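Local atomic coordinates of alkyl hydroperoxide reductase AhpD (Deinococcus radiodurans R1, PDB entry 6K40), a protein that probably has peroxiredoxin activity, reducing peroxides as an all-helical AhpD-like antioxidant protein in a bacterium known for its stress resistance. Residues Leu58-Tyr63 / Asn175-Val180; Asn65-Lys70 / Ile171-Met176; Leu82-Ser87 / Asp114-Asn119. All coordinates share one frame; numbering follows the deposited sequence.

How the interactions relate
Interactions 1 and 2 are successive parts of one interface between helix 54-69 and helix 161-184, sharing N175 and M176, with centres about 7 Å apart. Interaction 3 joins helix 76-90 to helix 110-118, its centre about 15 Å from the centre of interaction 2 and about 19 Å from that of interaction 1. Helix 161-184 bridges the regions: F174 CZ lies 3.3 Å from A83 CB, and N178 ND2 makes a probable hydrogen bond of 3.3 Å with S87 OG. N178 and S87 adjoin C95, which with C92 forms the CxxC pair, probably the redox site as in AhpD relatives. A glycerol, probably from crystallisation, lies about 4 Å from the T177 side chain and 5 Å from that of F174.

Interaction 1: Leu58-Tyr63 / Asn175-Val180; sequences LAWWNY and NMTNRV
The indole of W60 meets helix 161-184 with its edge: M176 SD and T177 CG2 both sit near the ring plane, while F64 of its own helix brings its ring against the indole with the planes about 15° apart. M176 SD lies 3.9 Å from W60 NE1 and 4.0 Å from W60 CD1, an edge-on Met-aromatic contact in which the sulfur stands 79° off the normal of the five-membered ring. The two side chains slide past each other in opposite directions, and a flexible methionine suits this place because bends at chi2 and chi3 bring its sulfur to the pyrrole edge. T177 comes in at about a right angle, its CG2 4.1 Å from W60 CZ2.

With CG of W60 anti to the backbone N (chi1 168°), the long indole spans backbones whose nearest CA atoms, those of W60 and T177, are 10.2 Å apart; a wide aromatic residue suits such a gap. Threonine suits the other side because its two branches divide the work: the methyl meets the indole, whereas OG1 makes a weak hydrogen bond with F174 O. Elsewhere, R179 NH1 donates to N175 O at 2.9 Å and to N175 OD1 at 3.1 Å.

T177 and N178 also touch C95 of the CxxC motif, and a bound glycerol lies about 4 Å from the T177 side chain. No hydrogen bond crosses between the segments, so the fit rests on van der Waals packing, probably aided by the polarisable sulfur beside the relatively electropositive ring edge.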
loop_
_atom_site.group_PDB
_atom_site.type_symbol
_atom_site.label_atom_id
_atom_site.label_comp_id
_atom_site.label_asym_id
_atom_site.label_seq_id
_atom_site.Cartn_x
_atom_site.Cartn_y
_atom_site.Cartn_z
ATOM N N LEU A 58 -5.411 10.138 -26.841
ATOM C CA LEU A 58 -6.044 11.440 -26.660
ATOM C C LEU A 58 -7.514 11.291 -26.290
ATOM O O LEU A 58 -8.021 12.021 -25.428
ATOM C CB LEU A 58 -5.872 12.290 -27.918
ATOM C CG LEU A 58 -4.454 12.832 -28.114
ATOM C CD1 LEU A 58 -4.287 13.438 -29.500
ATOM C CD2 LEU A 58 -4.104 13.847 -27.033
ATOM N N ALA A 59 -8.213 10.337 -26.911
ATOM C CA ALA A 59 -9.597 10.081 -26.515
ATOM C C ALA A 59 -9.673 9.553 -25.083
ATOM O O ALA A 59 -10.534 9.985 -24.292
ATOM C CB ALA A 59 -10.244 9.100 -27.489
ATOM N N TRP A 60 -8.780 8.621 -24.732
ATOM C CA TRP A 60 -8.734 8.119 -23.365
ATOM C C TRP A 60 -8.521 9.252 -22.373
ATOM O O TRP A 60 -9.171 9.295 -21.326
ATOM C CB TRP A 60 -7.629 7.072 -23.211
ATOM C CG TRP A 60 -7.365 6.749 -21.772
ATOM C CD1 TRP A 60 -8.010 5.819 -21.012
ATOM C CD2 TRP A 60 -6.411 7.382 -20.910
ATOM N NE1 TRP A 60 -7.510 5.825 -19.731
ATOM C CE2 TRP A 60 -6.529 6.778 -19.642
ATOM C CE3 TRP A 60 -5.470 8.399 -21.086
ATOM C CZ2 TRP A 60 -5.741 7.156 -18.559
ATOM C CZ3 TRP A 60 -4.688 8.774 -20.012
ATOM C CH2 TRP A 60 -4.826 8.153 -18.764
ATOM N N TRP A 61 -7.605 10.172 -22.682
ATOM C CA TRP A 61 -7.322 11.260 -21.755
ATOM C C TRP A 61 -8.501 12.211 -21.651
ATOM O O TRP A 61 -8.818 12.685 -20.560
ATOM C CB TRP A 61 -6.071 12.024 -22.176
ATOM C CG TRP A 61 -5.849 13.259 -21.347
ATOM C CD1 TRP A 61 -5.842 14.552 -21.786
ATOM C CD2 TRP A 61 -5.614 13.315 -19.933
ATOM N NE1 TRP A 61 -5.610 15.406 -20.736
ATOM C CE2 TRP A 61 -5.469 14.673 -19.588
ATOM C CE3 TRP A 61 -5.510 12.347 -18.927
ATOM C CZ2 TRP A 61 -5.224 15.090 -18.279
ATOM C CZ3 TRP A 61 -5.268 12.764 -17.626
ATOM C CH2 TRP A 61 -5.127 14.122 -17.315
ATOM N N ASN A 62 -9.161 12.502 -22.773
ATOM C CA ASN A 62 -10.372 13.313 -22.726
ATOM C C ASN A 62 -11.373 12.731 -21.730
ATOM O O ASN A 62 -11.810 13.413 -20.788
ATOM C CB ASN A 62 -10.969 13.405 -24.131
ATOM C CG ASN A 62 -12.230 14.227 -24.180
ATOM O OD1 ASN A 62 -12.198 15.449 -24.039
ATOM N ND2 ASN A 62 -13.357 13.560 -24.399
ATOM N N TYR A 63 -11.696 11.443 -21.889
ATOM C CA TYR A 63 -12.674 10.823 -20.995
ATOM C C TYR A 63 -12.179 10.792 -19.549
ATOM O O TYR A 63 -12.904 11.186 -18.625
ATOM C CB TYR A 63 -13.014 9.413 -21.475
ATOM C CG TYR A 63 -13.948 8.667 -20.541
ATOM C CD1 TYR A 63 -15.032 9.307 -19.950
ATOM C CD2 TYR A 63 -13.748 7.323 -20.250
ATOM C CE1 TYR A 63 -15.884 8.634 -19.095
ATOM C CE2 TYR A 63 -14.603 6.641 -19.400
ATOM C CZ TYR A 63 -15.665 7.302 -18.825
ATOM O OH TYR A 63 -16.509 6.623 -17.980
ATOM N N ASN A 175 -10.202 0.268 -12.438
ATOM C CA ASN A 175 -9.989 -1.131 -12.800
ATOM C C ASN A 175 -9.398 -1.264 -14.199
ATOM O O ASN A 175 -8.732 -2.261 -14.498
ATOM C CB ASN A 175 -11.298 -1.908 -12.694
ATOM C CG ASN A 175 -11.495 -2.514 -11.326
ATOM O OD1 ASN A 175 -10.926 -3.561 -11.013
ATOM N ND2 ASN A 175 -12.290 -1.853 -10.493
ATOM N N MET A 176 -9.635 -0.275 -15.066
ATOM C CA MET A 176 -9.020 -0.285 -16.394
ATOM C C MET A 176 -7.580 0.231 -16.364
ATOM O O MET A 176 -6.671 -0.387 -16.943
ATOM C CB MET A 176 -9.840 0.558 -17.372
ATOM C CG MET A 176 -9.059 0.894 -18.629
ATOM S SD MET A 176 -9.407 2.491 -19.361
ATOM C CE MET A 176 -10.823 2.091 -20.370
ATOM N N THR A 177 -7.356 1.374 -15.708
ATOM C CA THR A 177 -6.021 1.969 -15.719
ATOM C C THR A 177 -5.022 1.104 -14.960
ATOM O O THR A 177 -3.852 1.014 -15.354
ATOM C CB THR A 177 -6.049 3.384 -15.134
ATOM O OG1 THR A 177 -6.463 3.342 -13.760
ATOM C CG2 THR A 177 -6.992 4.276 -15.933
ATOM N N ASN A 178 -5.456 0.461 -13.870
ATOM C CA ASN A 178 -4.595 -0.491 -13.175
ATOM C C ASN A 178 -4.102 -1.570 -14.126
ATOM O O ASN A 178 -2.910 -1.899 -14.153
ATOM C CB ASN A 178 -5.348 -1.124 -12.006
ATOM C CG ASN A 178 -5.627 -0.148 -10.890
ATOM O OD1 ASN A 178 -6.362 -0.463 -9.955
ATOM N ND2 ASN A 178 -5.050 1.046 -10.981
ATOM N N ARG A 179 -5.012 -2.131 -14.921
ATOM C CA ARG A 179 -4.634 -3.219 -15.811
ATOM C C ARG A 179 -3.689 -2.735 -16.901
ATOM O O ARG A 179 -2.689 -3.397 -17.196
ATOM C CB ARG A 179 -5.886 -3.865 -16.400
ATOM C CG ARG A 179 -6.501 -4.870 -15.443
ATOM C CD ARG A 179 -7.946 -5.186 -15.758
ATOM N NE ARG A 179 -8.423 -6.259 -14.895
ATOM C CZ ARG A 179 -9.066 -6.066 -13.749
ATOM N NH1 ARG A 179 -9.326 -4.833 -13.330
ATOM N NH2 ARG A 179 -9.454 -7.109 -13.025
ATOM N N VAL A 180 -3.959 -1.564 -17.479
ATOM C CA VAL A 180 -3.058 -1.036 -18.506
ATOM C C VAL A 180 -1.661 -0.819 -17.926
ATOM O O VAL A 180 -0.653 -1.297 -18.475
ATOM C CB VAL A 180 -3.627 0.256 -19.117
ATOM C CG1 VAL A 180 -2.596 0.911 -20.024
ATOM C CG2 VAL A 180 -4.905 -0.042 -19.889
#

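Interaction 2: Asn65-Lys70 / Ile171-Met176; sequences NLLVNK and IAMFNM
L67 and V68, near the end of helix 54-69, pack against M173 and F174 of helix 161-184 inside the all-helical AhpD-like fold. The contact is apolar and buried. L67 CD2 reaches M173 CB at 3.9 Å and extends along to its CG, the two side chains crossing obliquely; CG of L67 is anti to the backbone N (chi1 179°), which sends the leucine's branched tip across to the unbranched start of the methionine chain. V68 and F174 arrive from opposite directions. CG2 of V68 lies 3.9 Å from F174 CE2 and its CG1 4.1 Å from F174 CZ. A beta-branched residue fits here, since its two methyls can touch these neighbouring ring carbons at an oblique angle, and the phenyl is long enough to reach them although CB of F174 does not point that way.

The aromatic interaction lies beyond the pair: F174 makes an edge-to-face contact with H99, while V68 also touches E80. Both partners match the glutamate and histidine spaced around the CxxC pair in AhpD proteins, so this packing probably backs the redox pocket.

Polar bonds stay within each helix. N69 ND2 donates to N65 OD1 at 2.9 Å, where the helix widens into a pi-type turn. On the other helix, N175 ND2 reaches I171 O at 3.0 Å from above the carbonyl plane, on the opposite face from N175 N.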
loop_
_atom_site.group_PDB
_atom_site.type_symbol
_atom_site.label_atom_id
_atom_site.label_comp_id
_atom_site.label_asym_id
_atom_site.label_seq_id
_atom_site.Cartn_x
_atom_site.Cartn_y
_atom_site.Cartn_z
ATOM N N ASN A 65 -9.806 12.507 -17.936
ATOM C CA ASN A 65 -9.700 13.831 -17.346
ATOM C C ASN A 65 -11.070 14.375 -16.976
ATOM O O ASN A 65 -11.248 14.924 -15.882
ATOM C CB ASN A 65 -8.993 14.770 -18.322
ATOM C CG ASN A 65 -8.484 16.028 -17.658
ATOM O OD1 ASN A 65 -8.355 16.092 -16.438
ATOM N ND2 ASN A 65 -8.193 17.042 -18.463
ATOM N N LEU A 66 -12.062 14.220 -17.867
ATOM C CA LEU A 66 -13.398 14.702 -17.530
ATOM C C LEU A 66 -13.964 13.967 -16.319
ATOM O O LEU A 66 -14.586 14.583 -15.445
ATOM C CB LEU A 66 -14.333 14.558 -18.728
ATOM C CG LEU A 66 -15.771 15.008 -18.468
ATOM C CD1 LEU A 66 -15.822 16.504 -18.199
ATOM C CD2 LEU A 66 -16.676 14.635 -19.634
ATOM N N LEU A 67 -13.734 12.657 -16.236
ATOM C CA LEU A 67 -14.367 11.857 -15.191
ATOM C C LEU A 67 -13.706 12.048 -13.830
ATOM O O LEU A 67 -14.402 12.161 -12.813
ATOM C CB LEU A 67 -14.338 10.380 -15.580
ATOM C CG LEU A 67 -14.939 9.407 -14.567
ATOM C CD1 LEU A 67 -16.449 9.575 -14.509
ATOM C CD2 LEU A 67 -14.560 7.975 -14.915
ATOM N N VAL A 68 -12.379 12.096 -13.785
ATOM C CA VAL A 68 -11.643 11.999 -12.531
ATOM C C VAL A 68 -11.208 13.364 -12.011
ATOM O O VAL A 68 -11.284 13.621 -10.808
ATOM C CB VAL A 68 -10.429 11.061 -12.719
ATOM C CG1 VAL A 68 -9.565 11.036 -11.465
ATOM C CG2 VAL A 68 -10.899 9.663 -13.084
ATOM N N ASN A 69 -10.762 14.256 -12.892
ATOM C CA ASN A 69 -10.156 15.513 -12.464
ATOM C C ASN A 69 -11.102 16.704 -12.528
ATOM O O ASN A 69 -11.122 17.517 -11.599
ATOM C CB ASN A 69 -8.915 15.811 -13.310
ATOM C CG ASN A 69 -7.883 14.711 -13.231
ATOM O OD1 ASN A 69 -7.682 14.105 -12.177
ATOM N ND2 ASN A 69 -7.219 14.443 -14.348
ATOM N N LYS A 70 -11.873 16.837 -13.602
ATOM C CA LYS A 70 -12.715 18.009 -13.780
ATOM C C LYS A 70 -13.929 17.943 -12.855
ATOM O O LYS A 70 -14.149 16.965 -12.136
ATOM C CB LYS A 70 -13.133 18.142 -15.242
ATOM C CG LYS A 70 -12.025 18.665 -16.144
ATOM C CD LYS A 70 -12.133 18.088 -17.539
ATOM C CE LYS A 70 -12.046 19.175 -18.592
ATOM N NZ LYS A 70 -12.757 18.785 -19.843
ATOM N N ILE A 171 -14.719 3.792 -10.311
ATOM C CA ILE A 171 -14.223 2.485 -9.879
ATOM C C ILE A 171 -13.840 1.636 -11.087
ATOM O O ILE A 171 -12.754 1.035 -11.136
ATOM C CB ILE A 171 -15.267 1.774 -8.999
ATOM C CG1 ILE A 171 -15.462 2.532 -7.684
ATOM C CG2 ILE A 171 -14.848 0.328 -8.738
ATOM C CD1 ILE A 171 -16.812 2.288 -7.027
ATOM N N ALA A 172 -14.715 1.592 -12.093
ATOM C CA ALA A 172 -14.434 0.773 -13.267
ATOM C C ALA A 172 -13.271 1.343 -14.080
ATOM O O ALA A 172 -12.446 0.592 -14.621
ATOM C CB ALA A 172 -15.705 0.644 -14.107
ATOM N N MET A 173 -13.165 2.672 -14.148
ATOM C CA MET A 173 -12.080 3.300 -14.891
ATOM C C MET A 173 -10.734 3.035 -14.240
ATOM O O MET A 173 -9.722 2.892 -14.934
ATOM C CB MET A 173 -12.340 4.805 -14.995
ATOM C CG MET A 173 -11.209 5.640 -15.586
ATOM S SD MET A 173 -10.585 5.066 -17.179
ATOM C CE MET A 173 -12.097 4.829 -18.099
ATOM N N PHE A 174 -10.699 2.927 -12.916
ATOM C CA PHE A 174 -9.424 2.586 -12.307
ATOM C C PHE A 174 -9.154 1.093 -12.389
ATOM O O PHE A 174 -7.989 0.690 -12.478
ATOM C CB PHE A 174 -9.361 3.116 -10.877
ATOM C CG PHE A 174 -8.974 4.558 -10.825
ATOM C CD1 PHE A 174 -7.652 4.932 -10.990
ATOM C CD2 PHE A 174 -9.936 5.543 -10.694
ATOM C CE1 PHE A 174 -7.290 6.262 -10.983
ATOM C CE2 PHE A 174 -9.581 6.875 -10.685
ATOM C CZ PHE A 174 -8.255 7.237 -10.835
ATOM N N ASN A 175 -10.202 0.268 -12.438
ATOM C CA ASN A 175 -9.989 -1.131 -12.800
ATOM C C ASN A 175 -9.398 -1.264 -14.199
ATOM O O ASN A 175 -8.732 -2.261 -14.498
ATOM C CB ASN A 175 -11.298 -1.908 -12.694
ATOM C CG ASN A 175 -11.495 -2.514 -11.326
ATOM O OD1 ASN A 175 -10.926 -3.561 -11.013
ATOM N ND2 ASN A 175 -12.290 -1.853 -10.493
ATOM N N MET A 176 -9.635 -0.275 -15.066
ATOM C CA MET A 176 -9.020 -0.285 -16.394
ATOM C C MET A 176 -7.580 0.231 -16.364
ATOM O O MET A 176 -6.671 -0.387 -16.943
ATOM C CB MET A 176 -9.840 0.558 -17.372
ATOM C CG MET A 176 -9.059 0.894 -18.629
ATOM S SD MET A 176 -9.407 2.491 -19.361
ATOM C CE MET A 176 -10.823 2.091 -20.370
#

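Interaction 3: Leu82-Ser87 / Asp114-Asn119; sequences LAVVVS and DAVAVN
V84 CG1 presses into the backbone of A117, only 3.5 Å from A117 CA and so tighter than ordinary van der Waals contact, with A117 CB at 3.8 Å. Alanine suits this position because its single methyl lets the two chains come close: the CA atoms of V84 and A117 are 5.5 Å apart. V116 completes the tight part. Its CG1 lies 3.6 Å from V85 CG2 and 3.9 Å from V84 CG1, so one methyl is shared by two neighbouring valines of the facing helix. With this branch anti to the backbone N (chi1 153°), V116 holds CG1 out between V84 and V85. Short branched residues fill the space between segment axes that approach to 8.2 Å and whose N-to-C directions make an angle of 44°.

In the AhpD-like fold, helix 76-90 leads directly to the CxxC motif, and this contact packs the short helix 110-118 against helix 76-90. On the face turned to the motif, S87 touches C95 and its OG donates to A83 O at 2.8 Å, so that a small polar side chain is accommodated in buried surroundings.

On the looser side a single water stands between the segments, beside the partly exposed A117. It donates to V85 O at 3.0 Å and, weakly, to A117 O, bridging two backbone carbonyls, both acceptors, which need a donor between them. Farther round helix 110-118, the second subunit takes over: R91 NE of that subunit hydrogen-bonds to V118 O, and H193 ND1 of that subunit is hydrogen-bonded to D114 OD2.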
loop_
_atom_site.group_PDB
_atom_site.type_symbol
_atom_site.label_atom_id
_atom_site.label_comp_id
_atom_site.label_asym_id
_atom_site.label_seq_id
_atom_site.Cartn_x
_atom_site.Cartn_y
_atom_site.Cartn_z
ATOM N N LEU A 82 -11.677 6.579 -3.957
ATOM C CA LEU A 82 -12.002 5.414 -4.776
ATOM C C LEU A 82 -10.779 4.921 -5.547
ATOM O O LEU A 82 -10.494 3.716 -5.585
ATOM C CB LEU A 82 -13.145 5.758 -5.734
ATOM C CG LEU A 82 -14.480 6.116 -5.076
ATOM C CD1 LEU A 82 -15.498 6.574 -6.112
ATOM C CD2 LEU A 82 -15.015 4.937 -4.277
ATOM N N ALA A 83 -10.045 5.849 -6.167
ATOM C CA ALA A 83 -8.860 5.489 -6.941
ATOM C C ALA A 83 -7.841 4.749 -6.085
ATOM O O ALA A 83 -7.277 3.733 -6.506
ATOM C CB ALA A 83 -8.233 6.747 -7.533
ATOM N N VAL A 84 -7.583 5.263 -4.883
ATOM C CA VAL A 84 -6.582 4.674 -4.003
ATOM C C VAL A 84 -7.010 3.282 -3.563
ATOM O O VAL A 84 -6.204 2.341 -3.568
ATOM C CB VAL A 84 -6.327 5.609 -2.807
ATOM C CG1 VAL A 84 -5.636 4.869 -1.682
ATOM C CG2 VAL A 84 -5.506 6.816 -3.243
ATOM N N VAL A 85 -8.287 3.115 -3.200
ATOM C CA VAL A 85 -8.758 1.795 -2.779
ATOM C C VAL A 85 -8.599 0.789 -3.914
ATOM O O VAL A 85 -8.051 -0.309 -3.729
ATOM C CB VAL A 85 -10.217 1.869 -2.297
ATOM C CG1 VAL A 85 -10.809 0.468 -2.174
ATOM C CG2 VAL A 85 -10.298 2.602 -0.968
ATOM N N VAL A 86 -9.052 1.162 -5.114
ATOM C CA VAL A 86 -9.009 0.238 -6.244
ATOM C C VAL A 86 -7.569 -0.098 -6.610
ATOM O O VAL A 86 -7.235 -1.261 -6.876
ATOM C CB VAL A 86 -9.777 0.828 -7.441
ATOM C CG1 VAL A 86 -9.653 -0.082 -8.657
ATOM C CG2 VAL A 86 -11.238 1.041 -7.073
ATOM N N SER A 87 -6.693 0.910 -6.632
ATOM C CA SER A 87 -5.309 0.671 -7.014
ATOM C C SER A 87 -4.583 -0.190 -5.991
ATOM O O SER A 87 -3.731 -1.004 -6.364
ATOM C CB SER A 87 -4.603 2.014 -7.197
ATOM O OG SER A 87 -5.261 2.774 -8.195
ATOM N N ASP A 114 -2.708 6.956 3.772
ATOM C CA ASP A 114 -1.876 5.770 3.953
ATOM C C ASP A 114 -2.703 4.584 4.432
ATOM O O ASP A 114 -2.514 3.456 3.962
ATOM C CB ASP A 114 -0.747 6.055 4.946
ATOM C CG ASP A 114 0.258 7.060 4.423
ATOM O OD1 ASP A 114 0.249 7.333 3.205
ATOM O OD2 ASP A 114 1.062 7.576 5.230
ATOM N N ALA A 115 -3.638 4.822 5.355
ATOM C CA ALA A 115 -4.451 3.726 5.872
ATOM C C ALA A 115 -5.384 3.179 4.800
ATOM O O ALA A 115 -5.484 1.961 4.613
ATOM C CB ALA A 115 -5.246 4.191 7.093
ATOM N N VAL A 116 -6.055 4.071 4.067
ATOM C CA VAL A 116 -7.009 3.645 3.051
ATOM C C VAL A 116 -6.304 2.923 1.912
ATOM O O VAL A 116 -6.873 2.008 1.302
ATOM C CB VAL A 116 -7.806 4.871 2.556
ATOM C CG1 VAL A 116 -8.297 4.673 1.136
ATOM C CG2 VAL A 116 -8.969 5.155 3.483
ATOM N N ALA A 117 -5.046 3.282 1.633
ATOM C CA ALA A 117 -4.296 2.589 0.590
ATOM C C ALA A 117 -4.104 1.114 0.913
ATOM O O ALA A 117 -3.966 0.293 -0.001
ATOM C CB ALA A 117 -2.942 3.267 0.381
ATOM N N VAL A 118 -4.101 0.756 2.195
ATOM C CA VAL A 118 -3.862 -0.621 2.613
ATOM C C VAL A 118 -5.191 -1.307 2.897
ATOM O O VAL A 118 -5.515 -2.334 2.289
ATOM C CB VAL A 118 -2.939 -0.669 3.845
ATOM C CG1 VAL A 118 -2.801 -2.092 4.348
ATOM C CG2 VAL A 118 -1.580 -0.080 3.507
ATOM N N ASN A 119 -5.970 -0.746 3.818
ATOM C CA ASN A 119 -7.243 -1.350 4.206
ATOM C C ASN A 119 -8.149 -0.249 4.733
ATOM O O ASN A 119 -7.906 0.289 5.816
ATOM C CB ASN A 119 -7.043 -2.437 5.260
ATOM C CG ASN A 119 -8.186 -3.432 5.289
ATOM O OD1 ASN A 119 -9.322 -3.104 4.938
ATOM N ND2 ASN A 119 -7.892 -4.655 5.712
HETATM O O HOH W 1 -6.947 -1.120 -1.092
#